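Local coordinates for AtxE2 (Asticcacaulis excentricus, PDB 5TXE), which hydrolyses the isopeptide bond of the lasso peptides astexin-2 and astexin-3, recognising mainly their knotted loop and releasing them as linear peptides, at residues 452-457 and 464-469; 433-438 and 505-510; 227-232 and 251-256. The protein carries 1 engineered substitution. All coordinates share one frame; numbering follows the deposited sequence.

Contact 1. Residues 452-457 and 464-469; sequences NPILPL and VLSFHS
Val464 meets Ile454 and Leu457 in an apolar contact shared between its two methyl groups. CG1 lies anti to the backbone N (chi1 -176°) and CG2 anti to the carbonyl carbon, and this rotation gives the two methyls different partners. CG1 touches Ile454, its closest side-chain approach being 4.0 Å to Ile454 CG2, and the two branched side chains cross obliquely. CG2 is turned to the following part of the helix, 3.7 Å from Leu457 CB, and so packs on the root of that leucine rather than on its branched end.

Polar atoms come near apolar ones in two places, but no hydrogen bond links 452-457 with 464-469. The carbonyl oxygen of Ile454 is 3.8 Å from Val464 CG2, a van der Waals approach of a backbone acceptor to a methyl. Farther along the strand, the terminal CD1 of Ile454 reaches Ser466 OG at 3.9 Å. That buried hydroxyl has its polar partner outside the two segments, in a hydrogen bond with Ser440 OG, and its approach to the isoleucine methyl is van der Waals packing. Within 452-457, Pro453 occupies the N-cap position, and the bond from Leu457 N to Pro453 O (2.9 Å) closes the first helical turn, bringing Ile454 and Leu457 to the strand together.

The contact belongs to the beta-alpha-beta unit formed by strand 431-436, helix 454-459 and strand 463-467. Ile454 also packs on Val436 and Leu457 on Val434, so the short helix spans the two parallel strands, while Val420 of the antiparallel neighbour 414-421 touches both Ile454 and Val464. Beyond the helix, Ile654 of helix 643-662 packs against Pro453 and Leu457.

Contact 2. Residues 433-438 and 505-510; sequences LVIVQY and DLIDDL
In the alpha/beta-hydrolase sheet, Leu433 and Ile435 of strand 431-436 project from one face onto Ile507 and Leu510 of helix 494-512, a helix on the long connection between strands 463-467 and 521-525. The helix segment runs roughly antiparallel to the strand, at 148°, with the axes 11.4 Å apart at closest approach. All contacts are between buried aliphatic groups. CD2 of Leu433 sits near two positions about one helical turn apart, 4.3 Å from Ile507 CG1 and 4.2 Å from Leu510 CD1. The two isoleucines meet tip to tip, with Ile435 CD1 4.0 Å from Ile507 CD1. Each holds CG1 anti to its carbonyl carbon (chi1 -59° and -70°), which sends the longer branch across the interface, and the side chains cross at about a right angle.

At the end of segment 433-438, a cis peptide bond precedes Tyr438, the catalytically important residue that stabilises the alkoxide intermediate; it stacks edge-to-face with an aromatic side chain of the bound peptide. Around the contact, Ile435 also packs on Val521 and Leu523 of strand 521-525, while Leu506 of the helix rests on Leu465 and Phe467 of strand 463-467.

Contact 3. Residues 227-232 and 251-256; sequences ISIVYQ and RLREKP
Leu252 and Arg253 both approach the edge of the Tyr231 ring, near its plane, one at its side and the other at its phenolic end. The CD2 methyl of Leu252 is 4.0 Å from Tyr231 CD1, and the two side chains pass at a slant. Arg253 meets the phenolic end. Its guanidinium plane stands 84° to the ring, close to perpendicular, with NH1 in the plane of the ring and the phenol oxygen at the guanidinium edge. NH1 donates to Tyr231 OH at a modelled 2.5 Å, a very short separation whose exact value is doubtful, and the N-H...O angle of 125° makes the bond markedly bent.

The tyrosine belongs to strand 230-235, third in a four-stranded antiparallel sheet consistent with one blade of the beta-propeller found in the prolyl oligopeptidase family. Helix 246-253 follows the last strand, 240-243, and its end packs back against the other three: Leu252 also packs on Ile185 of strand 183-188 and on Asp175 and Gln177 of strand 173-178, and Arg251 NH2 is hydrogen-bonded to Leu179 O.

With CG anti to the carbonyl carbon (chi1 -58°), the tyrosine ring leans from the strand toward this helix end. Arg253 is extended from CG to NE and crosses the tyrosine at about a right angle; its aliphatic part passes close to the phenol, CG being 3.7 Å from Tyr231 OH. A leucine in place of Tyr231 would probably leave Arg253 NH1 without its acceptor across the contact and free the exposed guanidinium to swing. Two residues earlier, just before the strand, Ile229 also points toward the helix segment and brings CD1 obliquely to the guanidinium, 4.3 Å from Arg253 NH1.

From the N terminus, contact 3 comes first: a short loop that leaves strand 230-235, passes through strand 240-243 and returns on helix 246-253 against one four-stranded sheet. It is complete before the segments of the other two contacts, in the hydrolase domain, begin. Contact 2 then opens on strand 431-436 and closes only on helix 494-512, and contact 1 is nested inside that loop. These two are joined directly, since strands 431-436 and 463-467 are parallel neighbours and Leu465 and Phe467 pair with Val436. Contact 3 lies on the opposite side of the chain's centre from both, its own centre about 40 Å from that of contact 1 and about 46 Å from that of contact 2.

Contact 1. Residues 452-457 and 464-469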
# COMPACT_ATOMS: atom_id res chain seq x y z
N ASN A 452 2.59 -12.14 3.37
CA ASN A 452 3.62 -13.17 3.36
C ASN A 452 4.73 -12.78 4.28
O ASN A 452 5.49 -11.87 3.97
CB ASN A 452 4.13 -13.38 1.95
CG ASN A 452 3.04 -13.97 1.04
OD1 ASN A 452 2.79 -15.16 1.07
ND2 ASN A 452 2.36 -13.11 0.26
N PRO A 453 4.85 -13.47 5.42
CA PRO A 453 5.61 -12.93 6.57
C PRO A 453 7.15 -13.13 6.49
O PRO A 453 7.67 -14.25 6.63
CB PRO A 453 5.02 -13.72 7.73
CG PRO A 453 4.68 -15.01 7.14
CD PRO A 453 4.25 -14.76 5.73
N ILE A 454 7.87 -12.05 6.24
CA ILE A 454 9.22 -12.18 5.73
C ILE A 454 10.15 -12.64 6.82
O ILE A 454 10.84 -13.65 6.68
CB ILE A 454 9.66 -10.82 5.15
CG1 ILE A 454 8.96 -10.63 3.83
CG2 ILE A 454 11.19 -10.78 4.94
CD1 ILE A 454 9.00 -9.22 3.34
N LEU A 455 10.12 -11.96 7.95
CA LEU A 455 11.05 -12.33 9.01
C LEU A 455 10.71 -13.68 9.59
O LEU A 455 11.60 -14.49 9.75
CB LEU A 455 11.12 -11.20 10.08
CG LEU A 455 11.50 -9.78 9.54
CD1 LEU A 455 11.54 -8.73 10.67
CD2 LEU A 455 12.86 -9.83 8.87
N PRO A 456 9.40 -13.96 9.89
CA PRO A 456 9.08 -15.31 10.30
C PRO A 456 9.48 -16.40 9.32
O PRO A 456 9.89 -17.47 9.74
CB PRO A 456 7.59 -15.25 10.51
CG PRO A 456 7.31 -13.82 10.85
CD PRO A 456 8.23 -13.07 9.97
N LEU A 457 9.40 -16.15 8.01
CA LEU A 457 9.88 -17.16 7.06
C LEU A 457 11.41 -17.41 7.22
O LEU A 457 11.88 -18.56 7.20
CB LEU A 457 9.61 -16.73 5.62
CG LEU A 457 8.21 -17.04 5.09
CD1 LEU A 457 7.85 -16.31 3.80
CD2 LEU A 457 8.04 -18.51 4.89
N VAL A 464 14.80 -15.61 2.10
CA VAL A 464 13.66 -14.87 1.60
C VAL A 464 14.17 -13.73 0.71
O VAL A 464 15.06 -12.98 1.10
CB VAL A 464 12.81 -14.26 2.73
CG1 VAL A 464 11.59 -13.58 2.15
CG2 VAL A 464 12.40 -15.32 3.70
N LEU A 465 13.63 -13.67 -0.48
CA LEU A 465 13.89 -12.60 -1.37
C LEU A 465 12.69 -11.68 -1.31
O LEU A 465 11.61 -12.02 -1.78
CB LEU A 465 14.11 -13.11 -2.77
CG LEU A 465 14.35 -12.06 -3.85
CD1 LEU A 465 15.62 -11.30 -3.64
CD2 LEU A 465 14.39 -12.77 -5.20
N SER A 466 12.91 -10.51 -0.77
CA SER A 466 11.95 -9.43 -0.78
C SER A 466 12.19 -8.63 -2.05
O SER A 466 13.07 -7.75 -2.10
CB SER A 466 12.13 -8.57 0.47
OG SER A 466 11.18 -7.55 0.54
N PHE A 467 11.39 -8.95 -3.05
CA PHE A 467 11.49 -8.43 -4.41
C PHE A 467 10.90 -7.09 -4.59
O PHE A 467 9.78 -6.85 -4.20
CB PHE A 467 10.68 -9.36 -5.31
CG PHE A 467 10.73 -9.04 -6.76
CD1 PHE A 467 11.92 -8.81 -7.42
CD2 PHE A 467 9.57 -9.06 -7.49
CE1 PHE A 467 11.95 -8.54 -8.79
CE2 PHE A 467 9.58 -8.82 -8.87
CZ PHE A 467 10.78 -8.57 -9.52
N HIS A 468 11.67 -6.19 -5.19
CA HIS A 468 11.18 -4.90 -5.51
C HIS A 468 11.04 -4.85 -6.99
O HIS A 468 11.99 -4.77 -7.72
CB HIS A 468 12.09 -3.80 -5.05
CG HIS A 468 11.47 -2.47 -5.19
ND1 HIS A 468 10.74 -1.88 -4.17
CD2 HIS A 468 11.39 -1.62 -6.26
CE1 HIS A 468 10.25 -0.73 -4.59
NE2 HIS A 468 10.64 -0.54 -5.85
N SER A 469 9.83 -4.91 -7.45
CA SER A 469 9.60 -5.01 -8.86
C SER A 469 10.28 -3.87 -9.63
O SER A 469 10.17 -2.71 -9.25
CB SER A 469 8.10 -4.94 -9.11
OG SER A 469 7.88 -5.44 -10.40

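Contact 2. Residues 433-438 and 505-510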
# COMPACT_ATOMS: atom_id res chain seq x y z
N LEU A 433 14.32 -21.20 -0.90
CA LEU A 433 14.04 -19.81 -1.05
C LEU A 433 12.55 -19.55 -1.19
O LEU A 433 11.83 -20.27 -1.92
CB LEU A 433 14.71 -19.36 -2.34
CG LEU A 433 14.51 -17.89 -2.75
CD1 LEU A 433 15.06 -16.90 -1.77
CD2 LEU A 433 15.11 -17.63 -4.11
N VAL A 434 12.10 -18.48 -0.56
CA VAL A 434 10.73 -18.00 -0.78
C VAL A 434 10.80 -16.55 -1.24
O VAL A 434 11.49 -15.72 -0.65
CB VAL A 434 9.90 -18.08 0.52
CG1 VAL A 434 8.56 -17.40 0.32
CG2 VAL A 434 9.75 -19.54 0.93
N ILE A 435 10.06 -16.25 -2.30
CA ILE A 435 10.02 -14.91 -2.88
C ILE A 435 8.73 -14.20 -2.46
O ILE A 435 7.63 -14.76 -2.64
CB ILE A 435 10.11 -14.97 -4.40
CG1 ILE A 435 11.41 -15.68 -4.82
CG2 ILE A 435 10.07 -13.60 -4.96
CD1 ILE A 435 11.44 -16.06 -6.28
N VAL A 436 8.89 -13.01 -1.86
CA VAL A 436 7.82 -12.14 -1.43
C VAL A 436 7.89 -10.87 -2.31
O VAL A 436 8.98 -10.33 -2.51
CB VAL A 436 7.95 -11.80 0.02
CG1 VAL A 436 6.89 -10.83 0.48
CG2 VAL A 436 7.90 -13.03 0.84
N GLN A 437 6.74 -10.41 -2.83
CA GLN A 437 6.67 -9.28 -3.71
C GLN A 437 5.75 -8.15 -3.16
O GLN A 437 4.98 -8.39 -2.24
CB GLN A 437 6.09 -9.73 -5.05
CG GLN A 437 6.63 -11.01 -5.61
CD GLN A 437 6.00 -11.30 -6.96
OE1 GLN A 437 6.27 -10.59 -7.95
NE2 GLN A 437 5.15 -12.30 -7.02
N TYR A 438 5.74 -6.95 -3.75
CA TYR A 438 6.62 -6.52 -4.84
C TYR A 438 7.22 -5.16 -4.58
O TYR A 438 7.67 -4.51 -5.53
CB TYR A 438 5.90 -6.48 -6.18
CG TYR A 438 4.52 -5.81 -6.19
CD1 TYR A 438 4.37 -4.44 -6.43
CD2 TYR A 438 3.36 -6.57 -5.96
CE1 TYR A 438 3.13 -3.85 -6.44
CE2 TYR A 438 2.12 -5.98 -5.99
CZ TYR A 438 1.99 -4.64 -6.25
OH TYR A 438 0.74 -4.07 -6.28
N ASP A 505 16.84 -13.86 -12.97
CA ASP A 505 18.18 -13.29 -12.75
C ASP A 505 18.55 -13.30 -11.28
O ASP A 505 19.64 -13.71 -10.91
CB ASP A 505 18.27 -11.85 -13.28
CG ASP A 505 18.05 -11.77 -14.79
OD1 ASP A 505 18.32 -12.77 -15.48
OD2 ASP A 505 17.62 -10.71 -15.32
N LEU A 506 17.63 -12.88 -10.41
CA LEU A 506 17.93 -12.87 -9.00
C LEU A 506 18.17 -14.27 -8.46
O LEU A 506 19.04 -14.48 -7.60
CB LEU A 506 16.84 -12.18 -8.17
CG LEU A 506 16.75 -10.71 -8.47
CD1 LEU A 506 15.38 -10.13 -8.05
CD2 LEU A 506 17.89 -10.01 -7.73
N ILE A 507 17.36 -15.20 -8.91
CA ILE A 507 17.49 -16.56 -8.43
C ILE A 507 18.86 -17.08 -8.89
O ILE A 507 19.57 -17.70 -8.11
CB ILE A 507 16.36 -17.45 -8.99
CG1 ILE A 507 15.01 -17.07 -8.34
CG2 ILE A 507 16.61 -18.91 -8.72
CD1 ILE A 507 13.84 -17.74 -9.01
N ASP A 508 19.17 -16.87 -10.16
CA ASP A 508 20.47 -17.33 -10.70
C ASP A 508 21.63 -16.72 -9.93
O ASP A 508 22.59 -17.40 -9.65
CB ASP A 508 20.63 -16.98 -12.18
CG ASP A 508 19.73 -17.82 -13.09
OD1 ASP A 508 19.23 -18.88 -12.64
OD2 ASP A 508 19.52 -17.42 -14.25
N ASP A 509 21.53 -15.46 -9.57
CA ASP A 509 22.56 -14.84 -8.76
C ASP A 509 22.74 -15.58 -7.44
O ASP A 509 23.86 -15.89 -7.04
CB ASP A 509 22.19 -13.36 -8.50
CG ASP A 509 23.26 -12.59 -7.69
OD1 ASP A 509 24.28 -12.20 -8.26
OD2 ASP A 509 23.08 -12.34 -6.47
N LEU A 510 21.65 -15.79 -6.72
CA LEU A 510 21.75 -16.36 -5.40
C LEU A 510 22.18 -17.81 -5.53
O LEU A 510 22.86 -18.33 -4.65
CB LEU A 510 20.41 -16.29 -4.69
CG LEU A 510 19.89 -14.92 -4.33
CD1 LEU A 510 18.45 -15.03 -3.85
CD2 LEU A 510 20.76 -14.34 -3.25

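Contact 3. Residues 227-232 and 251-256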
# COMPACT_ATOMS: atom_id res chain seq x y z
N ILE A 227 -22.11 12.19 -7.85
CA ILE A 227 -22.75 12.41 -6.58
C ILE A 227 -21.99 13.57 -5.94
O ILE A 227 -20.78 13.49 -5.76
CB ILE A 227 -22.57 11.20 -5.63
CG1 ILE A 227 -23.32 9.98 -6.12
CG2 ILE A 227 -23.03 11.55 -4.22
CD1 ILE A 227 -24.83 10.11 -6.22
N SER A 228 -22.69 14.63 -5.55
CA SER A 228 -22.01 15.81 -5.03
C SER A 228 -21.64 15.72 -3.57
O SER A 228 -22.29 15.04 -2.76
CB SER A 228 -22.93 17.02 -5.12
OG SER A 228 -23.62 17.06 -6.34
N ILE A 229 -20.64 16.51 -3.24
CA ILE A 229 -20.21 16.70 -1.89
C ILE A 229 -20.92 17.93 -1.32
O ILE A 229 -21.04 18.92 -2.00
CB ILE A 229 -18.72 16.90 -1.90
CG1 ILE A 229 -18.05 15.68 -2.52
CG2 ILE A 229 -18.21 17.10 -0.47
CD1 ILE A 229 -16.53 15.77 -2.57
N VAL A 230 -21.42 17.83 -0.08
CA VAL A 230 -22.18 18.86 0.63
C VAL A 230 -21.33 19.30 1.80
O VAL A 230 -20.61 18.47 2.41
CB VAL A 230 -23.50 18.28 1.07
CG1 VAL A 230 -24.18 19.04 2.19
CG2 VAL A 230 -24.44 18.17 -0.10
N TYR A 231 -21.31 20.62 2.05
CA TYR A 231 -20.46 21.23 3.10
C TYR A 231 -21.37 21.84 4.11
O TYR A 231 -22.34 22.45 3.74
CB TYR A 231 -19.56 22.32 2.52
CG TYR A 231 -18.72 21.74 1.44
CD1 TYR A 231 -17.53 21.11 1.75
CD2 TYR A 231 -19.14 21.77 0.08
CE1 TYR A 231 -16.76 20.52 0.75
CE2 TYR A 231 -18.37 21.17 -0.92
CZ TYR A 231 -17.18 20.56 -0.57
OH TYR A 231 -16.36 19.95 -1.49
N GLN A 232 -21.08 21.67 5.39
CA GLN A 232 -21.87 22.27 6.46
C GLN A 232 -20.93 22.75 7.54
O GLN A 232 -19.80 22.26 7.65
CB GLN A 232 -22.82 21.24 7.10
CG GLN A 232 -23.94 20.63 6.26
CD GLN A 232 -25.26 21.34 6.43
OE1 GLN A 232 -25.98 21.17 7.43
NE2 GLN A 232 -25.60 22.12 5.45
N ARG A 251 -11.43 26.63 2.04
CA ARG A 251 -10.49 26.24 3.16
C ARG A 251 -10.51 24.72 3.47
O ARG A 251 -9.59 24.17 4.09
CB ARG A 251 -10.71 27.03 4.49
CG ARG A 251 -9.43 27.73 4.98
CD ARG A 251 -9.30 28.10 6.45
NE ARG A 251 -10.35 29.00 6.92
CZ ARG A 251 -10.49 29.38 8.20
NH1 ARG A 251 -9.65 28.93 9.14
NH2 ARG A 251 -11.49 30.20 8.55
N LEU A 252 -11.58 24.03 3.06
CA LEU A 252 -11.64 22.60 3.20
C LEU A 252 -11.23 21.90 1.89
O LEU A 252 -10.50 20.93 1.94
CB LEU A 252 -13.03 22.15 3.70
CG LEU A 252 -13.26 20.67 4.08
CD1 LEU A 252 -12.36 20.25 5.18
CD2 LEU A 252 -14.68 20.39 4.52
N ARG A 253 -11.71 22.40 0.75
CA ARG A 253 -11.52 21.77 -0.57
C ARG A 253 -10.07 21.83 -1.09
O ARG A 253 -9.54 20.83 -1.59
CB ARG A 253 -12.43 22.47 -1.59
CG ARG A 253 -13.15 21.54 -2.53
CD ARG A 253 -13.92 22.23 -3.65
NE ARG A 253 -13.97 21.30 -4.78
CZ ARG A 253 -14.68 20.15 -4.81
NH1 ARG A 253 -15.46 19.78 -3.79
NH2 ARG A 253 -14.64 19.36 -5.88
N GLU A 254 -9.44 23.00 -0.99
CA GLU A 254 -8.06 23.17 -1.47
C GLU A 254 -7.10 22.38 -0.58
O GLU A 254 -7.17 22.45 0.63
CB GLU A 254 -7.63 24.65 -1.42
CG GLU A 254 -8.18 25.59 -2.49
CD GLU A 254 -7.65 27.02 -2.31
OE1 GLU A 254 -6.41 27.19 -2.28
OE2 GLU A 254 -8.47 27.97 -2.18
N LYS A 255 -6.20 21.64 -1.20
CA LYS A 255 -5.08 21.03 -0.48
C LYS A 255 -3.74 21.73 -0.82
O LYS A 255 -3.50 22.10 -1.95
CB LYS A 255 -4.99 19.54 -0.83
CG LYS A 255 -3.93 18.78 -0.04
CD LYS A 255 -3.65 17.41 -0.65
CE LYS A 255 -4.67 16.40 -0.14
NZ LYS A 255 -4.71 15.17 -0.96
N PRO A 256 -2.85 21.89 0.16
CA PRO A 256 -1.50 22.32 -0.26
C PRO A 256 -0.84 21.33 -1.27
O PRO A 256 -1.01 20.11 -1.16
CB PRO A 256 -0.70 22.38 1.07
CG PRO A 256 -1.73 22.34 2.17
CD PRO A 256 -2.93 21.62 1.61